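Side-chain contact in Non-structural protein 3 (Porcine deltacoronavirus, PDB 6LN0), which probably processes the viral polyprotein through its papain-like protease domain and, through its macro domain, probably binds ADP-ribose: residues 248-253 against 269-274. Sequence-based numbering, arbitrary orientation.
Sequences NGLMHL and FQNTAY
The carbonyl oxygen of M251 is gripped twice: the amide nitrogen of Q270 donates to it, NE2 to O at 2.8 Å, and the hydroxyl of Y287 forms a second hydrogen bond. The bond from NE2 is fairly straight, 157° at the hydrogen, and M251 O lies close to the plane of the Q270 amide. The other end of that amide is used as well. OE1 of Q270 accepts from the backbone N of M251 at 3.1 Å on a more bent path of 142°. Both backbone polar groups of one residue are thus met by a single carboxamide, whose rotation is thereby fixed and its two ends told apart. Reach comes from a side chain that runs extended beyond CG (chi2 -176°) across to the strand. L250 lies over one face of the amide, CB 3.7 Å from OE1 of Q270, the two side chains crossing at about a right angle, while L250 CD2 rests 3.7 Å from OD1 of N271. M251 sends its own side chain away, onto V244 and R246 of the neighbouring strand. H252 pairs through its backbone with S245 on one edge, while Q270 meets the other edge at M251: this is a β-hairpin, 244-247 with 250-253, where a glutamine carboxamide bonds the N and O of one residue, much as a neighbouring strand would, within the papain-like protease domain.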
loop_
_atom_site.group_PDB
_atom_site.type_symbol
_atom_site.label_atom_id
_atom_site.label_comp_id
_atom_site.label_asym_id
_atom_site.label_seq_id
_atom_site.Cartn_x
_atom_site.Cartn_y
_atom_site.Cartn_z
ATOM N N ASN A 248 -24.028 33.087 13.734
ATOM C CA ASN A 248 -23.334 34.365 13.544
ATOM C C ASN A 248 -22.965 34.606 12.083
ATOM O O ASN A 248 -21.872 35.082 11.767
ATOM C CB ASN A 248 -22.078 34.457 14.410
ATOM C CG ASN A 248 -22.328 34.060 15.838
ATOM O OD1 ASN A 248 -22.960 33.046 16.098
ATOM N ND2 ASN A 248 -21.824 34.859 16.780
ATOM N N GLY A 249 -23.869 34.255 11.174
ATOM C CA GLY A 249 -23.628 34.468 9.760
ATOM C C GLY A 249 -22.685 33.492 9.085
ATOM O O GLY A 249 -22.560 33.546 7.856
ATOM N N LEU A 250 -22.018 32.601 9.826
ATOM C CA LEU A 250 -21.087 31.642 9.247
ATOM C C LEU A 250 -21.475 30.211 9.614
ATOM O O LEU A 250 -22.093 29.963 10.655
ATOM C CB LEU A 250 -19.654 31.926 9.715
ATOM C CG LEU A 250 -19.382 32.049 11.208
ATOM C CD1 LEU A 250 -19.212 30.678 11.829
ATOM C CD2 LEU A 250 -18.130 32.875 11.431
ATOM N N MET A 251 -21.083 29.260 8.767
ATOM C CA MET A 251 -21.267 27.838 9.074
ATOM C C MET A 251 -20.156 27.395 10.027
ATOM O O MET A 251 -18.977 27.414 9.669
ATOM C CB MET A 251 -21.286 27.014 7.789
ATOM C CG MET A 251 -21.634 25.541 8.000
ATOM S SD MET A 251 -23.386 25.210 8.342
ATOM C CE MET A 251 -24.082 25.264 6.700
ATOM N N HIS A 252 -20.525 27.034 11.251
ATOM C CA HIS A 252 -19.588 26.751 12.328
ATOM C C HIS A 252 -19.424 25.252 12.518
ATOM O O HIS A 252 -20.365 24.476 12.338
ATOM C CB HIS A 252 -20.070 27.365 13.649
ATOM C CG HIS A 252 -19.246 26.975 14.841
ATOM N ND1 HIS A 252 -17.973 27.460 15.057
ATOM C CD2 HIS A 252 -19.514 26.157 15.887
ATOM C CE1 HIS A 252 -17.488 26.953 16.177
ATOM N NE2 HIS A 252 -18.401 26.154 16.699
ATOM N N LEU A 253 -18.235 24.852 12.936
ATOM C CA LEU A 253 -17.939 23.446 13.155
ATOM C C LEU A 253 -18.040 23.192 14.649
ATOM O O LEU A 253 -17.147 23.589 15.405
ATOM C CB LEU A 253 -16.563 23.075 12.610
ATOM C CG LEU A 253 -16.125 21.619 12.787
ATOM C CD1 LEU A 253 -16.801 20.709 11.776
ATOM C CD2 LEU A 253 -14.629 21.494 12.676
ATOM N N PHE A 269 -11.434 32.377 8.132
ATOM C CA PHE A 269 -11.393 32.353 6.675
ATOM C C PHE A 269 -12.725 32.801 6.094
ATOM O O PHE A 269 -12.763 33.582 5.137
ATOM C CB PHE A 269 -11.018 30.955 6.145
ATOM C CG PHE A 269 -10.940 30.906 4.650
ATOM C CD1 PHE A 269 -12.065 30.628 3.891
ATOM C CD2 PHE A 269 -9.768 31.239 3.999
ATOM C CE1 PHE A 269 -12.010 30.654 2.515
ATOM C CE2 PHE A 269 -9.707 31.268 2.617
ATOM C CZ PHE A 269 -10.821 30.958 1.877
ATOM N N GLN A 270 -13.828 32.327 6.672
ATOM C CA GLN A 270 -15.145 32.722 6.194
ATOM C C GLN A 270 -15.359 34.230 6.257
ATOM O O GLN A 270 -16.172 34.754 5.487
ATOM C CB GLN A 270 -16.228 31.994 6.998
ATOM C CG GLN A 270 -16.340 30.505 6.665
ATOM C CD GLN A 270 -17.473 29.822 7.400
ATOM O OE1 GLN A 270 -18.609 29.799 6.921
ATOM N NE2 GLN A 270 -17.176 29.270 8.580
ATOM N N ASN A 271 -14.644 34.942 7.135
ATOM C CA ASN A 271 -14.761 36.391 7.217
ATOM C C ASN A 271 -13.715 37.122 6.396
ATOM O O ASN A 271 -13.480 38.309 6.640
ATOM C CB ASN A 271 -14.699 36.858 8.676
ATOM C CG ASN A 271 -16.039 36.708 9.376
ATOM O OD1 ASN A 271 -16.209 35.833 10.229
ATOM N ND2 ASN A 271 -17.012 37.524 8.979
ATOM N N THR A 272 -13.071 36.449 5.453
ATOM C CA THR A 272 -12.260 37.124 4.454
ATOM C C THR A 272 -12.963 37.053 3.104
ATOM O O THR A 272 -14.072 36.534 2.973
ATOM C CB THR A 272 -10.870 36.511 4.338
ATOM O OG1 THR A 272 -10.970 35.363 3.499
ATOM C CG2 THR A 272 -10.353 36.101 5.687
ATOM N N ALA A 273 -12.300 37.580 2.084
ATOM C CA ALA A 273 -12.892 37.661 0.762
ATOM C C ALA A 273 -12.236 36.704 -0.217
ATOM O O ALA A 273 -12.467 36.816 -1.424
ATOM C CB ALA A 273 -12.807 39.095 0.242
ATOM N N TYR A 274 -11.435 35.762 0.273
ATOM C CA TYR A 274 -10.626 34.905 -0.580
ATOM C C TYR A 274 -11.483 33.817 -1.216
ATOM O O TYR A 274 -12.540 33.453 -0.700
ATOM C CB TYR A 274 -9.496 34.266 0.227
ATOM C CG TYR A 274 -8.536 35.240 0.879
ATOM C CD1 TYR A 274 -8.069 36.357 0.194
ATOM C CD2 TYR A 274 -8.094 35.034 2.177
ATOM C CE1 TYR A 274 -7.190 37.238 0.794
ATOM C CE2 TYR A 274 -7.225 35.899 2.788
ATOM C CZ TYR A 274 -6.764 37.006 2.095
ATOM O OH TYR A 274 -5.877 37.883 2.701
#